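Side-chain contact in DUF411 domain-containing protein (Pseudomonas aeruginosa, PDB 6WIS), which probably contributes to bacterial copper resistance and holds a tetranuclear copper cluster bridged by cysteine sulfurs: residues 93-98 with 104-109. Residues are numbered along the deposited sequence; the frame is centred on the assembly and turned at random.
Sequences GSPGME and DAYQVV. With CU (copper (II) ion), chain F; ZN (zinc ion), chain J.
A CH-pi contact between S94 and Y106, extended by a water bridge, joins the metal-binding loop after strand 84-86 to the start of strand 106-111. The S94 CB lies over one face of the Y106 ring, 4.1 Å from its centroid and 28° off the normal, displaced toward the phenol end. With chi1 of 71°, Y106 carries its ring between its own backbone N and carbonyl carbon, directed at the loop, and it also stacks on Y123 of strand 117-123. S94 OG hydrogen-bonds P91 O, while CB makes the ring contact. At the hydroxyl end, P95 CD packs 3.6 Å from Y106 OH. A water in the ring plane joins Y106 OH (2.8 Å) to the carbonyl G93 O (3.1 Å). Residues S94 to M97 form a type II turn, closed by M97 N to S94 O. M97, the last residue of the turn and modelled as selenomethionine, binds copper through its selenium at 2.4 Å, alongside C15 and M90. E98, one residue further on, binds zinc through OE2 with D18 and H22. Neither M97 nor E98 touches segment 104-109: direct contact between the segments is nonpolar, supplemented by one water, while D104 hydrogen-bonds V92 through OD2 and backbone just before the loop segment.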
ATOM      1  N   GLY A  93      -2.579   8.358  11.206  1.00 29.46           N
ATOM      2  CA  GLY A  93      -1.356   9.087  10.955  1.00 28.06           C
ATOM      3  C   GLY A  93      -0.604   8.648   9.713  1.00 30.93           C
ATOM      4  O   GLY A  93       0.282   9.377   9.251  1.00 34.57           O
ATOM      5  N   SER A  94      -0.925   7.481   9.164  1.00 29.20           N
ATOM      6  CA  SER A  94      -0.343   7.093   7.889  1.00 28.32           C
ATOM      7  C   SER A  94      -0.983   7.918   6.774  1.00 31.31           C
ATOM      8  O   SER A  94      -2.069   8.484   6.955  1.00 30.38           O
ATOM      9  CB  SER A  94      -0.522   5.591   7.660  1.00 25.92           C
ATOM     10  OG  SER A  94      -1.891   5.228   7.525  1.00 27.40           O
ATOM     11  N   PRO A  95      -0.332   8.015   5.612  1.00 28.50           N
ATOM     12  CA  PRO A  95      -0.849   8.914   4.561  1.00 25.93           C
ATOM     13  C   PRO A  95      -2.220   8.476   4.066  1.00 24.70           C
ATOM     14  O   PRO A  95      -2.436   7.311   3.715  1.00 25.37           O
ATOM     15  CB  PRO A  95       0.202   8.826   3.444  1.00 30.03           C
ATOM     16  CG  PRO A  95       1.415   8.193   4.057  1.00 32.61           C
ATOM     17  CD  PRO A  95       0.971   7.406   5.258  1.00 26.60           C
ATOM     18  N   GLY A  96      -3.151   9.428   4.028  1.00 27.01           N
ATOM     19  CA  GLY A  96      -4.532   9.128   3.720  1.00 23.84           C
ATOM     20  C   GLY A  96      -5.363   8.725   4.918  1.00 27.39           C
ATOM     21  O   GLY A  96      -6.590   8.691   4.813  1.00 26.13           O
HETATM   22  N   MSE A  97      -4.731   8.465   6.056  1.00 27.94           N
HETATM   23  CA  MSE A  97      -5.399   8.128   7.320  1.00 30.62           C
HETATM   24  C   MSE A  97      -5.035   9.178   8.382  1.00 32.49           C
HETATM   25  O   MSE A  97      -5.142   8.940   9.573  1.00 26.31           O
HETATM   26  CB  MSE A  97      -4.983   6.728   7.801  1.00 23.82           C
HETATM   27  CG  MSE A  97      -5.855   5.508   7.267  1.00 27.55           C
HETATM   28 SE   MSE A  97      -7.752   5.625   7.815  0.75 31.32          SE
HETATM   29  CE  MSE A  97      -7.376   5.536   9.753  1.00 27.57           C
ATOM     30  N   GLU A  98      -4.568  10.352   7.975  1.00 26.59           N
ATOM     31  CA  GLU A  98      -4.057  11.279   8.976  1.00 30.33           C
ATOM     32  C   GLU A  98      -5.215  12.042   9.624  1.00 36.16           C
ATOM     33  O   GLU A  98      -6.153  12.483   8.945  1.00 32.69           O
ATOM     34  CB  GLU A  98      -3.024  12.229   8.367  1.00 31.36           C
ATOM     35  CG  GLU A  98      -3.563  13.350   7.557  1.00 34.26           C
ATOM     36  CD  GLU A  98      -3.986  12.949   6.158  1.00 43.10           C
ATOM     37  OE1 GLU A  98      -3.924  11.752   5.757  1.00 32.85           O
ATOM     38  OE2 GLU A  98      -4.391  13.885   5.463  1.00 35.79           O
ATOM     39  N   ASP A 104      -0.892   6.155  15.224  1.00 35.80           N
ATOM     40  CA  ASP A 104      -0.530   4.797  15.612  1.00 35.64           C
ATOM     41  C   ASP A 104       0.855   4.490  15.059  1.00 34.41           C
ATOM     42  O   ASP A 104       1.100   4.659  13.862  1.00 34.67           O
ATOM     43  CB  ASP A 104      -1.540   3.783  15.067  1.00 29.51           C
ATOM     44  CG  ASP A 104      -2.916   3.916  15.694  1.00 37.32           C
ATOM     45  OD1 ASP A 104      -2.999   3.879  16.940  1.00 37.69           O
ATOM     46  OD2 ASP A 104      -3.913   4.039  14.938  1.00 31.35           O
ATOM     47  N   ALA A 105       1.766   4.053  15.917  1.00 28.83           N
ATOM     48  CA  ALA A 105       3.028   3.524  15.424  1.00 34.68           C
ATOM     49  C   ALA A 105       2.771   2.468  14.348  1.00 31.29           C
ATOM     50  O   ALA A 105       1.828   1.684  14.451  1.00 27.68           O
ATOM     51  CB  ALA A 105       3.830   2.920  16.585  1.00 33.08           C
ATOM     52  N   TYR A 106       3.612   2.438  13.314  1.00 28.96           N
ATOM     53  CA  TYR A 106       3.448   1.421  12.275  1.00 28.71           C
ATOM     54  C   TYR A 106       4.753   1.240  11.514  1.00 27.89           C
ATOM     55  O   TYR A 106       5.656   2.077  11.574  1.00 28.39           O
ATOM     56  CB  TYR A 106       2.298   1.762  11.301  1.00 28.21           C
ATOM     57  CG  TYR A 106       2.553   2.933  10.347  1.00 30.50           C
ATOM     58  CD1 TYR A 106       2.312   4.246  10.747  1.00 30.65           C
ATOM     59  CD2 TYR A 106       3.000   2.713   9.036  1.00 30.59           C
ATOM     60  CE1 TYR A 106       2.537   5.310   9.879  1.00 34.51           C
ATOM     61  CE2 TYR A 106       3.233   3.777   8.150  1.00 26.74           C
ATOM     62  CZ  TYR A 106       2.993   5.063   8.580  1.00 32.64           C
ATOM     63  OH  TYR A 106       3.203   6.116   7.728  1.00 32.05           O
ATOM     64  N   GLN A 107       4.834   0.121  10.803  1.00 27.09           N
ATOM     65  CA  GLN A 107       5.952  -0.194   9.930  1.00 31.62           C
ATOM     66  C   GLN A 107       5.433  -0.464   8.522  1.00 29.64           C
ATOM     67  O   GLN A 107       4.300  -0.923   8.329  1.00 27.88           O
ATOM     68  CB  GLN A 107       6.729  -1.426  10.427  1.00 30.41           C
ATOM     69  CG  GLN A 107       7.099  -1.405  11.920  1.00 32.80           C
ATOM     70  CD  GLN A 107       7.609  -2.757  12.421  1.00 35.27           C
ATOM     71  OE1 GLN A 107       6.970  -3.791  12.219  1.00 44.10           O
ATOM     72  NE2 GLN A 107       8.759  -2.749  13.070  1.00 36.45           N
ATOM     73  N   VAL A 108       6.259  -0.157   7.541  1.00 24.36           N
ATOM     74  CA  VAL A 108       6.060  -0.644   6.184  1.00 24.81           C
ATOM     75  C   VAL A 108       6.869  -1.932   6.045  1.00 27.51           C
ATOM     76  O   VAL A 108       8.093  -1.932   6.212  1.00 30.00           O
ATOM     77  CB  VAL A 108       6.498   0.402   5.145  1.00 26.74           C
ATOM     78  CG1 VAL A 108       6.381  -0.201   3.742  1.00 26.10           C
ATOM     79  CG2 VAL A 108       5.657   1.681   5.285  1.00 23.64           C
ATOM     80  N   VAL A 109       6.191  -3.035   5.777  1.00 26.98           N
ATOM     81  CA  VAL A 109       6.802  -4.357   5.810  1.00 30.48           C
ATOM     82  C   VAL A 109       7.001  -4.843   4.372  1.00 31.23           C
ATOM     83  O   VAL A 109       6.034  -5.097   3.644  1.00 30.84           O
ATOM     84  CB  VAL A 109       5.949  -5.331   6.629  1.00 32.09           C
ATOM     85  CG1 VAL A 109       6.633  -6.702   6.719  1.00 43.41           C
ATOM     86  CG2 VAL A 109       5.667  -4.753   8.026  1.00 28.98           C
TER
HETATM   87 CU    CU F 204      -9.137   3.895   6.880  1.00 31.97          CU
HETATM   88 ZN    ZN J 208      -4.733  13.315   3.273  1.00 31.00          ZN
HETATM   89  O   HOH W   1       3.272   8.747   8.755  1.00 37.38           O